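Local coordinates for cortical-lytic enzyme (Clostridium perfringens, PDB 5JIP), which probably acts as a muramidase that cleaves the peptidoglycan of the spore cortex during germination, at residues 238-243 with 314-319; 263-268 with 297-302. All blocks are in the same frame, centred on the assembly; numbering follows the deposited sequence.

Contact 1 of 2, residues 238-243 with 314-319; sequences LNAYIS and TEYILD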
loop_
_atom_site.group_PDB
_atom_site.type_symbol
_atom_site.label_atom_id
_atom_site.label_comp_id
_atom_site.label_asym_id
_atom_site.label_seq_id
_atom_site.Cartn_x
_atom_site.Cartn_y
_atom_site.Cartn_z
ATOM N N LEU A 238 -9.674 17.845 5.838
ATOM C CA LEU A 238 -8.781 17.617 6.955
ATOM C C LEU A 238 -9.246 18.439 8.146
ATOM O O LEU A 238 -9.593 19.609 8.011
ATOM C CB LEU A 238 -7.350 18.002 6.591
ATOM C CG LEU A 238 -6.302 17.748 7.676
ATOM C CD1 LEU A 238 -6.184 16.250 8.003
ATOM C CD2 LEU A 238 -4.933 18.358 7.252
ATOM N N ASN A 239 -9.208 17.832 9.319
ATOM C CA ASN A 239 -9.693 18.466 10.538
ATOM C C ASN A 239 -8.946 17.860 11.709
ATOM O O ASN A 239 -8.599 16.679 11.691
ATOM C CB ASN A 239 -11.199 18.267 10.726
ATOM C CG ASN A 239 -11.713 18.935 11.984
ATOM O OD1 ASN A 239 -11.542 20.141 12.174
ATOM N ND2 ASN A 239 -12.337 18.153 12.855
ATOM N N ALA A 240 -8.695 18.676 12.723
ATOM C CA ALA A 240 -8.002 18.190 13.903
ATOM C C ALA A 240 -8.445 18.997 15.109
ATOM O O ALA A 240 -8.819 20.166 14.985
ATOM C CB ALA A 240 -6.479 18.305 13.747
ATOM N N TYR A 241 -8.354 18.371 16.284
ATOM C CA TYR A 241 -8.575 19.060 17.548
ATOM C C TYR A 241 -7.697 18.410 18.604
ATOM O O TYR A 241 -7.296 17.246 18.473
ATOM C CB TYR A 241 -10.064 19.039 17.953
ATOM C CG TYR A 241 -10.635 17.673 18.295
ATOM C CD1 TYR A 241 -10.524 17.148 19.581
ATOM C CD2 TYR A 241 -11.302 16.915 17.337
ATOM C CE1 TYR A 241 -11.047 15.913 19.899
ATOM C CE2 TYR A 241 -11.827 15.667 17.641
ATOM C CZ TYR A 241 -11.699 15.174 18.925
ATOM O OH TYR A 241 -12.215 13.947 19.241
ATOM N N ILE A 242 -7.401 19.176 19.656
ATOM C CA ILE A 242 -6.604 18.706 20.783
ATOM C C ILE A 242 -7.529 18.481 21.968
ATOM O O ILE A 242 -8.357 19.335 22.288
ATOM C CB ILE A 242 -5.483 19.693 21.138
ATOM C CG1 ILE A 242 -4.514 19.809 19.958
ATOM C CG2 ILE A 242 -4.756 19.244 22.375
ATOM C CD1 ILE A 242 -3.280 20.658 20.230
ATOM N N SER A 243 -7.394 17.328 22.605
ATOM C CA SER A 243 -8.122 17.031 23.831
ATOM C C SER A 243 -7.218 16.161 24.680
ATOM O O SER A 243 -6.615 15.204 24.176
ATOM C CB SER A 243 -9.450 16.323 23.549
ATOM O OG SER A 243 -10.195 16.112 24.736
ATOM N N THR A 314 -2.016 18.669 2.332
ATOM C CA THR A 314 -3.065 19.461 2.953
ATOM C C THR A 314 -2.715 19.702 4.412
ATOM O O THR A 314 -2.215 18.811 5.103
ATOM C CB THR A 314 -4.400 18.739 2.835
ATOM O OG1 THR A 314 -4.708 18.502 1.451
ATOM C CG2 THR A 314 -5.520 19.550 3.473
ATOM N N GLU A 315 -2.974 20.922 4.879
ATOM C CA GLU A 315 -2.567 21.374 6.202
ATOM C C GLU A 315 -3.781 21.775 7.026
ATOM O O GLU A 315 -4.792 22.240 6.491
ATOM C CB GLU A 315 -1.676 22.613 6.159
ATOM C CG GLU A 315 -0.378 22.467 5.499
ATOM C CD GLU A 315 0.355 23.796 5.477
ATOM O OE1 GLU A 315 -0.215 24.804 5.972
ATOM O OE2 GLU A 315 1.493 23.828 4.982
ATOM N N TYR A 316 -3.640 21.632 8.340
ATOM C CA TYR A 316 -4.611 22.141 9.298
ATOM C C TYR A 316 -3.827 22.693 10.484
ATOM O O TYR A 316 -3.080 21.950 11.124
ATOM C CB TYR A 316 -5.586 21.045 9.734
ATOM C CG TYR A 316 -6.691 21.569 10.608
ATOM C CD1 TYR A 316 -6.494 21.749 11.962
ATOM C CD2 TYR A 316 -7.908 21.916 10.071
ATOM C CE1 TYR A 316 -7.498 22.253 12.767
ATOM C CE2 TYR A 316 -8.922 22.406 10.863
ATOM C CZ TYR A 316 -8.711 22.574 12.216
ATOM O OH TYR A 316 -9.708 23.080 13.024
ATOM N N ILE A 317 -3.987 23.988 10.775
ATOM C CA ILE A 317 -3.227 24.654 11.835
ATOM C C ILE A 317 -4.071 24.692 13.098
ATOM O O ILE A 317 -5.159 25.278 13.102
ATOM C CB ILE A 317 -2.814 26.080 11.439
ATOM C CG1 ILE A 317 -2.080 26.086 10.090
ATOM C CG2 ILE A 317 -1.946 26.689 12.531
ATOM C CD1 ILE A 317 -0.883 25.196 10.053
ATOM N N LEU A 318 -3.552 24.086 14.169
ATOM C CA LEU A 318 -4.132 24.175 15.506
ATOM C C LEU A 318 -3.520 25.353 16.249
ATOM O O LEU A 318 -2.313 25.358 16.509
ATOM C CB LEU A 318 -3.867 22.906 16.300
ATOM C CG LEU A 318 -4.498 21.646 15.743
ATOM C CD1 LEU A 318 -3.656 20.436 16.126
ATOM C CD2 LEU A 318 -5.903 21.519 16.298
ATOM N N ASP A 319 -4.366 26.317 16.630
ATOM C CA ASP A 319 -3.889 27.530 17.290
ATOM C C ASP A 319 -3.125 27.210 18.567
ATOM O O ASP A 319 -2.087 27.823 18.846
ATOM C CB ASP A 319 -5.072 28.450 17.590
ATOM C CG ASP A 319 -5.576 29.158 16.354
ATOM O OD1 ASP A 319 -4.747 29.394 15.444
ATOM O OD2 ASP A 319 -6.788 29.477 16.287
#
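Leu238, Ala240 and Ile242 of 238-243 and Tyr316 and Leu318 of 314-319 meet where the first and last strands of a fibronectin type III-like beta sandwich, which belong to different sheets, run side by side. The strand axes of 239-243 and 314-318 come no nearer than 7.2 Å and point roughly the same way, 25° apart, and no hydrogen bond joins them; each finds its backbone partners in its own sheet. Tyr316 fills the gap. With CG anti to the backbone N (chi1 -174°), its ring slides beneath the main chain of 239-240. Asn239 CA stands over the ring face, 4.2 Å from the ring centroid in a CH-pi contact, and Ala240 N lies above the ring centre. The Asn239 side chain runs alongside the ring with its amide nearly perpendicular to it, while ND2 is bonded to Asn250 OD1. Aliphatic contacts continue the seam before and after the ring along the strands. Leu238 lays CD2 against Tyr316 CB at 3.7 Å, and its CB is 3.9 Å from Thr314 CG2, while the hydroxyl of Thr314 is engaged by the Val235 carbonyl. Further along, Ala240 CB lies 3.9 Å from Tyr316 CD1 and 4.1 Å from Leu318 CD2. Leu318 CD1 then meets Ile242 CG1 at 4.0 Å, and Ile247 of the facing sheet adds to the packing on Leu318. The chemistry therefore rests on dispersion and on an aromatic face: Ala240 N is buried with no hydrogen-bond partner in the model, and the pi cloud beneath it may offset part of the cost of hiding that polar atom.

Contact 2 of 2, residues 263-268 with 297-302; sequences NVFVND and KISIEA
Val264 and Ile300, with Val266 and Ile298, form the close-packed side of an antiparallel pair of strands, 259-266 and 296-304, the two central ones in the four-stranded sheet of the fibronectin type III-like domain. Val264 CG2 touches Ile300 CD1 at 3.7 Å, and Val266 lies alongside Ile298, CG2 to CD1 3.8 Å; these branches face the interior of the sandwich, where Trp251 also reaches Ile300. Reciprocal backbone bonds join Asn263 with Glu301 and Phe265 with Ser299. The face bearing these four residues mixes polar groups with the Phe265 ring, and is still buried. Asn263 ND2 gives Glu301 OE2 an almost straight bond of 3.1 Å (175°), within the amide plane and onto the anti lone pair; the same oxygen lies at the edge of the Phe265 ring, in its plane. Glu301 OE1 is paired with Arg313 and Arg143, so the carboxylate is held from several directions. Asn263 OD1 bonds Thr273 OG1 of its own chain, and ND2 that of Thr273 of the second subunit.

The turn end is looser and wetter. Asn267 and Asp268 have backbone angles of a type I' turn. Asn267 N bonds to Lys297 O, and Asn267 OD1 takes Lys297 N at 2.9 Å, extending the pairing through a side chain. A turn of the Lys297 chain at its third torsion (65°) brings NZ round to the syn side of Asp268 OD1, 2.8 Å away, in a salt bridge. One water joins Asp268 N, Lys297 O and Ser299 OG; a second bridges Asp268 OD1 and Ser299 OG, 2.7 Å from each.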
loop_
_atom_site.group_PDB
_atom_site.type_symbol
_atom_site.label_atom_id
_atom_site.label_comp_id
_atom_site.label_asym_id
_atom_site.label_seq_id
_atom_site.Cartn_x
_atom_site.Cartn_y
_atom_site.Cartn_z
ATOM N N ASN A 263 0.250 9.268 4.910
ATOM C CA ASN A 263 1.198 9.660 5.942
ATOM C C ASN A 263 0.737 10.978 6.554
ATOM O O ASN A 263 0.374 11.917 5.835
ATOM C CB ASN A 263 2.609 9.842 5.384
ATOM C CG ASN A 263 3.228 8.538 4.922
ATOM O OD1 ASN A 263 3.044 7.481 5.542
ATOM N ND2 ASN A 263 3.920 8.589 3.789
ATOM N N VAL A 264 0.811 11.051 7.881
ATOM C CA VAL A 264 0.417 12.229 8.655
ATOM C C VAL A 264 1.632 12.773 9.387
ATOM O O VAL A 264 2.483 12.008 9.871
ATOM C CB VAL A 264 -0.710 11.892 9.648
ATOM C CG1 VAL A 264 -1.042 13.093 10.528
ATOM C CG2 VAL A 264 -1.942 11.422 8.873
ATOM N N PHE A 265 1.694 14.098 9.484
ATOM C CA PHE A 265 2.846 14.787 10.051
ATOM C C PHE A 265 2.405 15.851 11.046
ATOM O O PHE A 265 1.376 16.510 10.846
ATOM C CB PHE A 265 3.660 15.446 8.963
ATOM C CG PHE A 265 4.165 14.483 7.908
ATOM C CD1 PHE A 265 3.368 14.135 6.819
ATOM C CD2 PHE A 265 5.439 13.933 8.012
ATOM C CE1 PHE A 265 3.840 13.247 5.847
ATOM C CE2 PHE A 265 5.918 13.030 7.054
ATOM C CZ PHE A 265 5.127 12.697 5.968
ATOM N N VAL A 266 3.211 16.020 12.098
ATOM C CA VAL A 266 3.039 17.083 13.089
ATOM C C VAL A 266 4.269 17.980 13.010
ATOM O O VAL A 266 5.394 17.521 13.263
ATOM C CB VAL A 266 2.859 16.526 14.511
ATOM C CG1 VAL A 266 2.805 17.692 15.518
ATOM C CG2 VAL A 266 1.617 15.650 14.619
ATOM N N ASN A 267 4.056 19.250 12.654
ATOM C CA ASN A 267 5.156 20.165 12.393
ATOM C C ASN A 267 6.210 19.461 11.538
ATOM O O ASN A 267 7.404 19.515 11.847
ATOM C CB ASN A 267 5.769 20.670 13.703
ATOM C CG ASN A 267 4.801 21.497 14.543
ATOM O OD1 ASN A 267 3.902 22.157 14.016
ATOM N ND2 ASN A 267 4.991 21.468 15.845
ATOM N N ASP A 268 5.775 18.754 10.494
ATOM C CA ASP A 268 6.639 18.107 9.504
ATOM C C ASP A 268 7.363 16.886 10.048
ATOM O O ASP A 268 8.158 16.269 9.312
ATOM C CB ASP A 268 7.681 19.078 8.918
ATOM C CG ASP A 268 7.037 20.259 8.192
ATOM O OD1 ASP A 268 5.974 20.078 7.564
ATOM O OD2 ASP A 268 7.582 21.380 8.257
ATOM N N LYS A 297 1.123 22.499 13.270
ATOM C CA LYS A 297 0.762 22.187 11.894
ATOM C C LYS A 297 0.538 20.689 11.741
ATOM O O LYS A 297 1.463 19.881 11.942
ATOM C CB LYS A 297 1.814 22.653 10.891
ATOM C CG LYS A 297 1.336 22.415 9.447
ATOM C CD LYS A 297 2.320 22.917 8.378
ATOM C CE LYS A 297 3.609 22.157 8.427
ATOM N NZ LYS A 297 4.359 22.311 7.135
ATOM N N ILE A 298 -0.674 20.333 11.356
ATOM C CA ILE A 298 -1.008 18.975 10.965
ATOM C C ILE A 298 -1.024 18.938 9.440
ATOM O O ILE A 298 -1.630 19.803 8.795
ATOM C CB ILE A 298 -2.366 18.551 11.544
ATOM C CG1 ILE A 298 -2.407 18.721 13.079
ATOM C CG2 ILE A 298 -2.683 17.114 11.141
ATOM C CD1 ILE A 298 -1.425 17.835 13.869
ATOM N N SER A 299 -0.338 17.963 8.850
ATOM C CA SER A 299 -0.362 17.832 7.400
ATOM C C SER A 299 -0.465 16.362 7.011
ATOM O O SER A 299 -0.129 15.459 7.789
ATOM C CB SER A 299 0.872 18.455 6.745
ATOM O OG SER A 299 2.037 17.850 7.235
ATOM N N ILE A 300 -0.904 16.130 5.782
ATOM C CA ILE A 300 -1.163 14.769 5.346
ATOM C C ILE A 300 -0.915 14.654 3.851
ATOM O O ILE A 300 -1.116 15.606 3.092
ATOM C CB ILE A 300 -2.604 14.367 5.722
ATOM C CG1 ILE A 300 -2.831 12.866 5.526
ATOM C CG2 ILE A 300 -3.606 15.202 4.911
ATOM C CD1 ILE A 300 -4.150 12.356 6.052
ATOM N N GLU A 301 -0.489 13.456 3.431
ATOM C CA GLU A 301 -0.390 13.087 2.028
ATOM C C GLU A 301 -1.007 11.707 1.819
ATOM O O GLU A 301 -0.852 10.805 2.652
ATOM C CB GLU A 301 1.078 13.094 1.556
ATOM C CG GLU A 301 1.958 12.030 2.259
ATOM C CD GLU A 301 3.446 12.234 2.039
ATOM O OE1 GLU A 301 3.840 13.272 1.451
ATOM O OE2 GLU A 301 4.235 11.344 2.482
ATOM N N ALA A 302 -1.713 11.553 0.706
ATOM C CA ALA A 302 -2.086 10.230 0.242
ATOM C C ALA A 302 -0.945 9.630 -0.572
ATOM O O ALA A 302 -0.089 10.343 -1.098
ATOM C CB ALA A 302 -3.353 10.290 -0.596
HETATM O O HOH W 1 2.969 18.896 9.728
HETATM O O HOH W 2 4.273 18.702 5.916
#

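Strand 296-304 ties the two contacts together: it pairs with 259-266 in contact 2 and, on its other side, with 314-318, where Ile298 and Ile300 bond through their backbones to Tyr316 and Thr314. Their centres lie about 10 Å apart. Contact 2 works within one sheet and is mostly buried, so backbone bonds set its register and charged or polar groups are tied down on one face, with one hydrogen bond, from Asn263, reaching the second subunit. Contact 1 spans the two sheets at their margin, is only partly buried, and relies on apolar packing and on the Tyr316 ring against the main chain. Edge and centre of one sandwich thus use different chemistry, with Leu318 packing on Ile298 to connect them.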